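Local coordinates for diaminopropionate ammonia-lyase (Escherichia coli, PDB 4D9I), which catalyses the pyridoxal-phosphate-dependent alpha,beta-elimination of both L- and D-2,3-diaminopropionate to pyruvate and ammonia, at residues B[209-214]-B[241-246]; B[227-232]-B[372-377]; B[201-206]-B[233-238]; B[43-48]-B[63-68]. One frame throughout, in Å; residues are numbered along the deposited sequence.

Contact 1: residues B[209-214]-B[241-246]; sequences LADEAV and LGYLVD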
# COMPACT_ATOMS: atom_id res chain seq x y z
N LEU B 209 -0.95 8.68 -25.29
CA LEU B 209 -1.54 8.26 -24.01
C LEU B 209 -2.92 8.86 -23.83
O LEU B 209 -3.80 8.24 -23.25
CB LEU B 209 -0.62 8.55 -22.81
CG LEU B 209 -0.50 9.98 -22.24
CD1 LEU B 209 -1.56 10.23 -21.19
CD2 LEU B 209 0.90 10.21 -21.67
N ALA B 210 -3.11 10.08 -24.35
CA ALA B 210 -4.41 10.73 -24.28
C ALA B 210 -5.39 10.10 -25.29
O ALA B 210 -6.57 9.85 -24.95
CB ALA B 210 -4.27 12.23 -24.52
N ASP B 211 -4.91 9.83 -26.51
CA ASP B 211 -5.72 9.12 -27.52
C ASP B 211 -6.23 7.77 -26.97
O ASP B 211 -7.44 7.47 -27.06
CB ASP B 211 -4.96 8.92 -28.83
CG ASP B 211 -5.81 8.25 -29.92
OD1 ASP B 211 -6.46 8.98 -30.67
OD2 ASP B 211 -5.86 7.00 -30.01
N GLU B 212 -5.33 6.99 -26.39
CA GLU B 212 -5.70 5.72 -25.76
C GLU B 212 -6.74 5.90 -24.67
O GLU B 212 -7.72 5.16 -24.62
CB GLU B 212 -4.48 5.02 -25.15
CG GLU B 212 -3.48 4.46 -26.15
CD GLU B 212 -2.24 3.93 -25.46
OE1 GLU B 212 -2.24 3.90 -24.19
OE2 GLU B 212 -1.28 3.51 -26.17
N ALA B 213 -6.51 6.88 -23.79
CA ALA B 213 -7.42 7.15 -22.67
C ALA B 213 -8.82 7.54 -23.14
O ALA B 213 -9.79 7.12 -22.54
CB ALA B 213 -6.85 8.21 -21.72
N VAL B 214 -8.91 8.33 -24.22
CA VAL B 214 -10.21 8.75 -24.74
C VAL B 214 -10.94 7.52 -25.29
O VAL B 214 -12.11 7.32 -24.99
CB VAL B 214 -10.09 9.85 -25.83
CG1 VAL B 214 -11.43 10.07 -26.51
CG2 VAL B 214 -9.66 11.16 -25.20
N LEU B 241 -3.08 18.09 -22.86
CA LEU B 241 -4.22 19.01 -22.78
C LEU B 241 -4.58 19.48 -24.18
O LEU B 241 -5.76 19.68 -24.50
CB LEU B 241 -3.96 20.19 -21.81
CG LEU B 241 -5.13 21.16 -21.61
CD1 LEU B 241 -6.34 20.54 -20.90
CD2 LEU B 241 -4.72 22.46 -20.92
N GLY B 242 -3.58 19.61 -25.04
CA GLY B 242 -3.83 20.01 -26.43
C GLY B 242 -4.74 19.01 -27.12
O GLY B 242 -5.73 19.39 -27.75
N TYR B 243 -4.42 17.72 -26.96
CA TYR B 243 -5.23 16.64 -27.54
C TYR B 243 -6.63 16.62 -26.94
O TYR B 243 -7.61 16.59 -27.67
CB TYR B 243 -4.58 15.27 -27.37
CG TYR B 243 -5.46 14.11 -27.84
CD1 TYR B 243 -6.38 13.49 -26.98
CD2 TYR B 243 -5.41 13.66 -29.15
CE1 TYR B 243 -7.19 12.45 -27.42
CE2 TYR B 243 -6.22 12.62 -29.59
CZ TYR B 243 -7.10 12.02 -28.72
OH TYR B 243 -7.88 10.99 -29.20
N LEU B 244 -6.71 16.61 -25.60
CA LEU B 244 -7.98 16.47 -24.88
C LEU B 244 -8.95 17.60 -25.20
O LEU B 244 -10.16 17.38 -25.40
CB LEU B 244 -7.73 16.42 -23.37
CG LEU B 244 -7.08 15.16 -22.80
CD1 LEU B 244 -6.83 15.28 -21.31
CD2 LEU B 244 -7.92 13.92 -23.11
N VAL B 245 -8.40 18.80 -25.27
CA VAL B 245 -9.18 20.02 -25.46
C VAL B 245 -9.63 20.09 -26.92
O VAL B 245 -10.67 20.66 -27.22
CB VAL B 245 -8.34 21.21 -24.94
CG1 VAL B 245 -8.14 22.31 -25.96
CG2 VAL B 245 -8.80 21.67 -23.57
N ASP B 246 -8.87 19.43 -27.81
CA ASP B 246 -9.33 19.24 -29.18
C ASP B 246 -10.52 18.28 -29.25
O ASP B 246 -11.45 18.51 -30.03
CB ASP B 246 -8.19 18.75 -30.10
CG ASP B 246 -8.56 18.80 -31.57
OD1 ASP B 246 -9.05 19.84 -32.05
OD2 ASP B 246 -8.34 17.78 -32.27
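Tyr243 reaches across from one helix and lies against Ala210, Asp211 and Val214 of the other. Its CG stands anti to the backbone N (chi1 174°), which sends the ring out toward helix 208-220. The three partners meet different parts of this ring. The methyl of Ala210 comes in obliquely, with CB 3.5 Å from Tyr243 CD1. Over one face, near the rim, lies the backbone N of Asp211, 3.6 Å from Tyr243 CE1. At the edge, in the ring plane, Val214 CG2 approaches Tyr243 CE1 to 3.6 Å. That branch of Val214 stands beside its own backbone N, while CG1 takes the place anti to it. Val214 CG2 also touches Leu244 CD2 at 3.9 Å, the two side chains running past one another head to tail. The phenol oxygen Tyr243 OH lies 2.9 Å from Asp211 OD1, a weak bond. It is also not settled, because the proton has a second acceptor within reach. Carboxylate and ring planes are 69° apart. The stronger polar tie of Asp211 is the salt bridge from OD2 to Arg33. Apart from this polar end, the contact is made mostly by carbon atoms. The helix axes pass 9.4 Å apart at a crossing angle of -35°, and the Tyr243 ring spans the gap to reach the small Ala210. Helix 26-36 closes over the tyrosine through Gln26 and Ala29. Helices 208-220 and 235-248 flank strand 226-230 in the chain, so this contact packs the two helices of a helix-strand-helix unit side by side on the central sheet.

Contact 2: residues B[227-232]-B[372-377]; sequences VLLQAG and LVISTE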
# COMPACT_ATOMS: atom_id res chain seq x y z
N VAL B 227 -9.42 17.04 -15.69
CA VAL B 227 -8.12 16.37 -15.82
C VAL B 227 -7.07 17.08 -14.96
O VAL B 227 -6.99 18.33 -14.94
CB VAL B 227 -7.68 16.20 -17.30
CG1 VAL B 227 -7.47 17.55 -18.00
CG2 VAL B 227 -6.42 15.34 -17.40
N LEU B 228 -6.33 16.29 -14.19
CA LEU B 228 -5.20 16.79 -13.44
C LEU B 228 -3.93 16.39 -14.18
O LEU B 228 -3.73 15.22 -14.50
CB LEU B 228 -5.20 16.28 -11.99
CG LEU B 228 -6.06 17.16 -11.06
CD1 LEU B 228 -7.54 16.90 -11.28
CD2 LEU B 228 -5.71 16.98 -9.58
N LEU B 229 -3.10 17.38 -14.45
CA LEU B 229 -1.88 17.15 -15.19
C LEU B 229 -0.69 17.73 -14.43
O LEU B 229 -0.58 18.95 -14.27
CB LEU B 229 -2.01 17.79 -16.60
CG LEU B 229 -3.07 17.20 -17.56
CD1 LEU B 229 -3.24 18.07 -18.81
CD2 LEU B 229 -2.69 15.77 -17.95
N GLN B 230 0.19 16.86 -13.97
CA GLN B 230 1.42 17.31 -13.31
C GLN B 230 2.36 17.91 -14.35
O GLN B 230 2.41 17.44 -15.48
CB GLN B 230 2.11 16.18 -12.53
CG GLN B 230 2.51 14.93 -13.33
CD GLN B 230 1.39 13.90 -13.38
OE1 GLN B 230 0.39 14.10 -14.06
NE2 GLN B 230 1.55 12.80 -12.66
N ALA B 231 3.09 18.96 -13.98
CA ALA B 231 3.90 19.68 -14.96
C ALA B 231 5.27 20.05 -14.47
O ALA B 231 5.41 20.75 -13.45
CB ALA B 231 3.17 20.92 -15.43
N GLY B 232 6.28 19.56 -15.18
CA GLY B 232 7.65 19.99 -14.96
C GLY B 232 7.82 21.26 -15.76
O GLY B 232 7.47 22.34 -15.29
N LEU B 372 -9.96 12.46 -14.68
CA LEU B 372 -8.87 11.78 -15.33
C LEU B 372 -7.56 12.20 -14.67
O LEU B 372 -7.26 13.39 -14.57
CB LEU B 372 -8.86 12.09 -16.84
CG LEU B 372 -7.68 11.59 -17.68
CD1 LEU B 372 -7.48 10.09 -17.55
CD2 LEU B 372 -7.87 11.98 -19.14
N VAL B 373 -6.80 11.22 -14.20
CA VAL B 373 -5.50 11.45 -13.57
C VAL B 373 -4.49 10.68 -14.40
O VAL B 373 -4.82 9.62 -14.92
CB VAL B 373 -5.52 10.95 -12.11
CG1 VAL B 373 -4.18 11.10 -11.42
CG2 VAL B 373 -6.58 11.73 -11.31
N ILE B 374 -3.28 11.22 -14.54
CA ILE B 374 -2.21 10.51 -15.21
C ILE B 374 -1.13 10.11 -14.21
O ILE B 374 -0.56 10.97 -13.53
CB ILE B 374 -1.57 11.34 -16.36
CG1 ILE B 374 -2.63 12.05 -17.22
CG2 ILE B 374 -0.61 10.46 -17.16
CD1 ILE B 374 -3.56 11.17 -18.05
N SER B 375 -0.89 8.80 -14.11
CA SER B 375 0.26 8.31 -13.37
C SER B 375 1.39 8.15 -14.35
O SER B 375 1.47 7.17 -15.10
CB SER B 375 -0.03 6.98 -12.67
OG SER B 375 1.04 6.70 -11.80
N THR B 376 2.28 9.14 -14.36
CA THR B 376 3.31 9.24 -15.42
C THR B 376 4.46 8.25 -15.26
O THR B 376 5.18 7.98 -16.23
CB THR B 376 3.88 10.66 -15.46
OG1 THR B 376 4.16 11.07 -14.11
CG2 THR B 376 2.88 11.61 -16.10
N GLU B 377 4.65 7.72 -14.05
CA GLU B 377 5.72 6.74 -13.83
C GLU B 377 5.38 5.80 -12.70
O GLU B 377 4.61 6.17 -11.81
CB GLU B 377 7.06 7.43 -13.53
CG GLU B 377 7.04 8.31 -12.27
CD GLU B 377 8.43 8.67 -11.74
OE1 GLU B 377 9.47 8.46 -12.43
OE2 GLU B 377 8.48 9.19 -10.60
O HOH W 1 -2.25 13.39 -13.06
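Two neighbouring parallel strands of the central sheet of this fold type II pyridoxal-phosphate enzyme meet here, Val227 beside Leu372. Leu228 N gives a hydrogen bond of 3.1 Å to Leu372 O. Val227 CG2 and Leu372 CG lie side by side at 4.0 Å, and Leu229 CD2 meets Ile374 CG1 at 3.8 Å on the same sheet face. Further along, the strands spread apart. A water sits between them, taking the N-H of Ile374 at 2.8 Å from Ile374 N and lying within hydrogen-bonding distance of Leu228 O and Gln230 OE1. Gln230 bridges the rest. Its CG sits between the backbone N and carbonyl carbon (chi1 58°) and the chain bends at chi2, which brings NE2 2.9 Å from Ile374 O. That oxygen lies near the amide plane of Gln230. A leucine here would probably leave Ile374 O without its amide donor and the water without its OE1 partner. NE2 also bonds Ser339 O, so one amide nitrogen serves two carbonyls while OE1 faces the water, which fixes the amide flip. Polar bonds thus replace direct strand pairing just before Gly232, whose N binds the cofactor phosphate.

Contact 3: residues B[201-206]-B[233-238]; sequences WIMQGY and VGAMAG
The Tyr206 ring has the carbonyl oxygen Ile202 O over one face, 3.2 Å above its plane and offset toward the rim, and the backbone carbonyl of Ala235 at its edge. This packs helix 197-206 against the strand-loop-helix phosphate-binding turn of a fold type II pyridoxal-phosphate enzyme. Val233 N, Gly234 N and Met236 N all donate to the phosphate of the pyridoxal-lysine at position 77. Gly234 is the N-cap of helix 235-248, so the phosphate sits at the start of that helix, where the helix dipole would probably help to hold its charge. Tyr206 lies against this first turn through CD2 and CE2. Tyr206 CD2 comes 3.6 Å from Met236 CA, approaching obliquely, and Tyr206 CE2 touches Ala235 CB at 3.9 Å. Phe76, just before the cofactor lysine, packs edge-to-face with the tyrosine. Met203, one turn earlier on the helix, also touches Ala235. Its CG stands anti to the carbonyl carbon (chi1 -73°), and Met203 CG lies 3.9 Å from Ala235 CB. The same CG is 3.4 Å from Ala235 O. Seen from the methyl of Ala235, the thioether chain and the aromatic ring lie in directions roughly at right angles. The two segments meet by van der Waals contact, carbon against carbon or against backbone atoms. A bend at chi3 (71°) then turns the methionine methyl along helix 235-248, where Met203 CE rests 4.0 Å from Gly238 C. A beta carbon on Gly238 would fall only 3.0 Å from that Met203 CE, a clash.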
# COMPACT_ATOMS: atom_id res chain seq x y z
N TRP B 201 7.86 17.24 -31.70
CA TRP B 201 7.63 15.81 -31.94
C TRP B 201 7.37 15.08 -30.66
O TRP B 201 6.50 14.19 -30.60
CB TRP B 201 8.80 15.16 -32.66
CG TRP B 201 8.88 15.45 -34.15
CD1 TRP B 201 7.83 15.58 -35.04
CD2 TRP B 201 10.10 15.59 -34.95
NE1 TRP B 201 8.30 15.81 -36.32
CE2 TRP B 201 9.65 15.82 -36.33
CE3 TRP B 201 11.47 15.54 -34.69
CZ2 TRP B 201 10.55 16.00 -37.37
CZ3 TRP B 201 12.36 15.73 -35.75
CH2 TRP B 201 11.91 15.95 -37.06
N ILE B 202 8.14 15.42 -29.64
CA ILE B 202 8.01 14.78 -28.33
C ILE B 202 6.61 14.97 -27.75
O ILE B 202 6.01 14.03 -27.24
CB ILE B 202 9.09 15.27 -27.34
CG1 ILE B 202 10.45 14.71 -27.75
CG2 ILE B 202 8.75 14.85 -25.91
CD1 ILE B 202 11.64 15.39 -27.09
N MET B 203 6.08 16.19 -27.87
CA MET B 203 4.76 16.52 -27.33
C MET B 203 3.64 15.87 -28.10
O MET B 203 2.64 15.43 -27.52
CB MET B 203 4.55 18.03 -27.30
CG MET B 203 5.37 18.68 -26.21
SD MET B 203 5.41 20.46 -26.44
CE MET B 203 3.71 20.87 -26.01
N GLN B 204 3.81 15.79 -29.41
CA GLN B 204 2.87 15.06 -30.24
C GLN B 204 2.90 13.56 -29.90
O GLN B 204 1.84 12.92 -29.80
CB GLN B 204 3.17 15.30 -31.71
CG GLN B 204 2.94 16.75 -32.14
CD GLN B 204 3.39 17.05 -33.57
OE1 GLN B 204 4.32 16.43 -34.08
NE2 GLN B 204 2.74 18.01 -34.20
N GLY B 205 4.09 13.01 -29.71
CA GLY B 205 4.22 11.61 -29.37
C GLY B 205 3.52 11.32 -28.05
O GLY B 205 2.84 10.29 -27.91
N TYR B 206 3.67 12.22 -27.08
CA TYR B 206 3.04 12.05 -25.75
C TYR B 206 1.53 11.89 -25.84
O TYR B 206 0.90 11.26 -24.99
CB TYR B 206 3.30 13.27 -24.86
CG TYR B 206 4.69 13.44 -24.31
CD1 TYR B 206 5.62 12.37 -24.29
CD2 TYR B 206 5.08 14.65 -23.77
CE1 TYR B 206 6.88 12.53 -23.75
CE2 TYR B 206 6.34 14.83 -23.22
CZ TYR B 206 7.24 13.77 -23.23
OH TYR B 206 8.48 13.96 -22.69
N VAL B 233 8.30 21.11 -17.00
CA VAL B 233 8.29 22.22 -17.96
C VAL B 233 6.96 22.32 -18.70
O VAL B 233 6.70 23.32 -19.38
CB VAL B 233 9.41 22.13 -19.02
CG1 VAL B 233 10.78 22.34 -18.38
CG2 VAL B 233 9.32 20.82 -19.80
N GLY B 234 6.13 21.29 -18.59
CA GLY B 234 4.81 21.33 -19.22
C GLY B 234 4.76 20.72 -20.60
O GLY B 234 3.81 20.95 -21.34
N ALA B 235 5.76 19.93 -20.97
CA ALA B 235 5.70 19.27 -22.29
C ALA B 235 4.57 18.23 -22.30
O ALA B 235 3.74 18.22 -23.21
CB ALA B 235 7.04 18.65 -22.69
N MET B 236 4.52 17.38 -21.27
CA MET B 236 3.42 16.43 -21.14
C MET B 236 2.07 17.15 -21.06
O MET B 236 1.18 16.86 -21.86
CB MET B 236 3.59 15.49 -19.94
CG MET B 236 2.53 14.38 -19.88
SD MET B 236 0.91 14.85 -19.20
CE MET B 236 1.27 14.92 -17.46
N ALA B 237 1.92 18.07 -20.10
CA ALA B 237 0.63 18.78 -19.94
C ALA B 237 0.22 19.46 -21.24
O ALA B 237 -0.93 19.37 -21.66
CB ALA B 237 0.68 19.79 -18.78
N GLY B 238 1.16 20.13 -21.90
CA GLY B 238 0.84 20.85 -23.14
C GLY B 238 0.32 19.88 -24.21
O GLY B 238 -0.75 20.08 -24.78

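Contact 4: residues B[43-48]-B[63-68]; sequences RPTPLC and LVKDES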
# COMPACT_ATOMS: atom_id res chain seq x y z
N ARG B 43 1.15 -2.05 -26.20
CA ARG B 43 -0.12 -2.38 -25.59
C ARG B 43 -0.64 -1.09 -24.92
O ARG B 43 0.07 -0.48 -24.13
CB ARG B 43 0.05 -3.51 -24.55
CG ARG B 43 -1.23 -4.22 -24.13
CD ARG B 43 -0.98 -5.07 -22.88
N PRO B 44 -1.88 -0.68 -25.22
CA PRO B 44 -2.40 0.48 -24.49
C PRO B 44 -2.32 0.24 -22.99
O PRO B 44 -2.62 -0.85 -22.53
CB PRO B 44 -3.85 0.55 -24.94
CG PRO B 44 -3.86 -0.11 -26.29
CD PRO B 44 -2.86 -1.22 -26.18
N THR B 45 -1.84 1.23 -22.25
CA THR B 45 -1.65 1.10 -20.81
C THR B 45 -3.02 1.15 -20.11
O THR B 45 -3.95 1.78 -20.61
CB THR B 45 -0.77 2.24 -20.27
OG1 THR B 45 -1.35 3.50 -20.64
CG2 THR B 45 0.66 2.17 -20.81
N PRO B 46 -3.16 0.49 -18.95
CA PRO B 46 -4.51 0.47 -18.40
C PRO B 46 -5.01 1.83 -17.95
O PRO B 46 -4.22 2.70 -17.54
CB PRO B 46 -4.40 -0.48 -17.18
CG PRO B 46 -3.15 -1.29 -17.41
CD PRO B 46 -2.24 -0.41 -18.23
N LEU B 47 -6.32 1.99 -18.05
CA LEU B 47 -6.99 3.11 -17.43
C LEU B 47 -7.81 2.56 -16.27
O LEU B 47 -8.86 1.95 -16.49
CB LEU B 47 -7.92 3.80 -18.43
CG LEU B 47 -8.60 5.08 -17.92
CD1 LEU B 47 -7.53 6.13 -17.65
CD2 LEU B 47 -9.59 5.62 -18.94
N CYS B 48 -7.33 2.76 -15.05
CA CYS B 48 -7.92 2.06 -13.90
C CYS B 48 -9.04 2.89 -13.29
O CYS B 48 -8.89 4.09 -13.09
CB CYS B 48 -6.84 1.76 -12.86
SG CYS B 48 -5.35 0.97 -13.52
N LEU B 63 -10.26 8.09 -12.69
CA LEU B 63 -9.70 7.21 -13.69
C LEU B 63 -8.22 7.52 -13.78
O LEU B 63 -7.84 8.68 -14.00
CB LEU B 63 -10.36 7.43 -15.05
CG LEU B 63 -11.89 7.32 -15.07
CD1 LEU B 63 -12.43 7.84 -16.38
CD2 LEU B 63 -12.33 5.87 -14.81
N VAL B 64 -7.39 6.51 -13.59
CA VAL B 64 -5.93 6.72 -13.59
C VAL B 64 -5.31 6.01 -14.77
O VAL B 64 -5.33 4.77 -14.86
CB VAL B 64 -5.26 6.24 -12.29
CG1 VAL B 64 -3.74 6.54 -12.31
CG2 VAL B 64 -5.93 6.87 -11.07
N LYS B 65 -4.73 6.81 -15.66
CA LYS B 65 -3.91 6.29 -16.74
C LYS B 65 -2.55 5.87 -16.19
O LYS B 65 -1.74 6.73 -15.76
CB LYS B 65 -3.78 7.37 -17.83
CG LYS B 65 -3.20 6.90 -19.16
CD LYS B 65 -4.00 5.78 -19.82
CE LYS B 65 -3.51 5.54 -21.26
NZ LYS B 65 -3.96 4.23 -21.81
N ASP B 66 -2.29 4.55 -16.24
CA ASP B 66 -1.14 3.94 -15.59
C ASP B 66 0.03 3.70 -16.55
O ASP B 66 0.14 2.65 -17.21
CB ASP B 66 -1.57 2.62 -14.89
CG ASP B 66 -0.43 1.96 -14.15
OD1 ASP B 66 0.66 2.57 -14.02
OD2 ASP B 66 -0.62 0.82 -13.67
N GLU B 67 0.91 4.69 -16.60
CA GLU B 67 1.99 4.71 -17.58
C GLU B 67 3.21 3.94 -17.10
O GLU B 67 4.23 3.88 -17.79
CB GLU B 67 2.34 6.15 -18.00
CG GLU B 67 1.28 6.77 -18.93
CD GLU B 67 1.21 6.04 -20.27
OE1 GLU B 67 2.27 5.68 -20.83
OE2 GLU B 67 0.08 5.81 -20.77
N SER B 68 3.09 3.31 -15.92
CA SER B 68 4.13 2.39 -15.47
C SER B 68 4.20 1.17 -16.39
O SER B 68 5.22 0.46 -16.42
CB SER B 68 3.93 1.96 -14.01
OG SER B 68 2.89 1.00 -13.89
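Lys65 starts with CG anti to its backbone N (chi1 -168°), bends at chi2 (59°) and then runs extended, which carries NZ across to Thr45. Thr45 holds OG1 between its own backbone N and carbonyl carbon (chi1 55°), turned toward Lys65 and Glu67. Lys65 NZ donates to Thr45 O at 2.7 Å, and more weakly to Thr45 OG1 at 3.0 Å. The hydroxyl passes the link on: Thr45 OG1 donates to Glu67 OE2 at 2.7 Å, meeting it from above the carboxylate plane. Beside this chain the backbones pair as antiparallel strands. Asp66 N bonds Pro46 O at 3.0 Å, and Cys48 with Val64 is a hydrogen-bonded pair, with Cys48 N 2.8 Å from Val64 O. On the face bearing Leu47 and Lys65, Leu47 CD1 packs 4.1 Å from Leu63 CB. At the strand's end, Asp66 OD1 accepts from Ser68 OG and Ser68 N, the latter making an Asx turn. Within the chain, strand 47-49 lies at one edge of the central sheet. Lys65 NZ also meets Glu212 in a salt bridge and bonds Gln216, while Glu67 pairs with Arg70. A methionine in its place would probably leave Glu212 with one positive partner fewer and Thr45 O without its lysine donor. The buried ammonium is thus met by carbonyl, hydroxyl, amide and carboxylate oxygens, which would be expected to keep it charged.

In the fold
Contacts 2 and 4 share the central sheet: Val373 N to Leu63 O and Ser375 N to Lys65 O, both 2.8 Å, are probable hydrogen bonds. Contact 1 lies on this sheet, with Leu209 CD1 3.8 Å from Ile374 CD1, and reaches contact 4 through the Glu212 OE1 to Lys65 NZ salt bridge of 3.0 Å. Contacts 1 and 3 both use helix 235-248. Contact 3 meets contact 2 where Met236 CE lies 3.4 Å from Gln230 O. Both bind the cofactor phosphate, through N atoms of Gly232, Val233, Gly234 and Met236. A bound Tris is about 6 Å from the Tyr206 side chain and 9 Å from that of Thr376. Contacts 3 and 4 stay apart, centres about 17 Å.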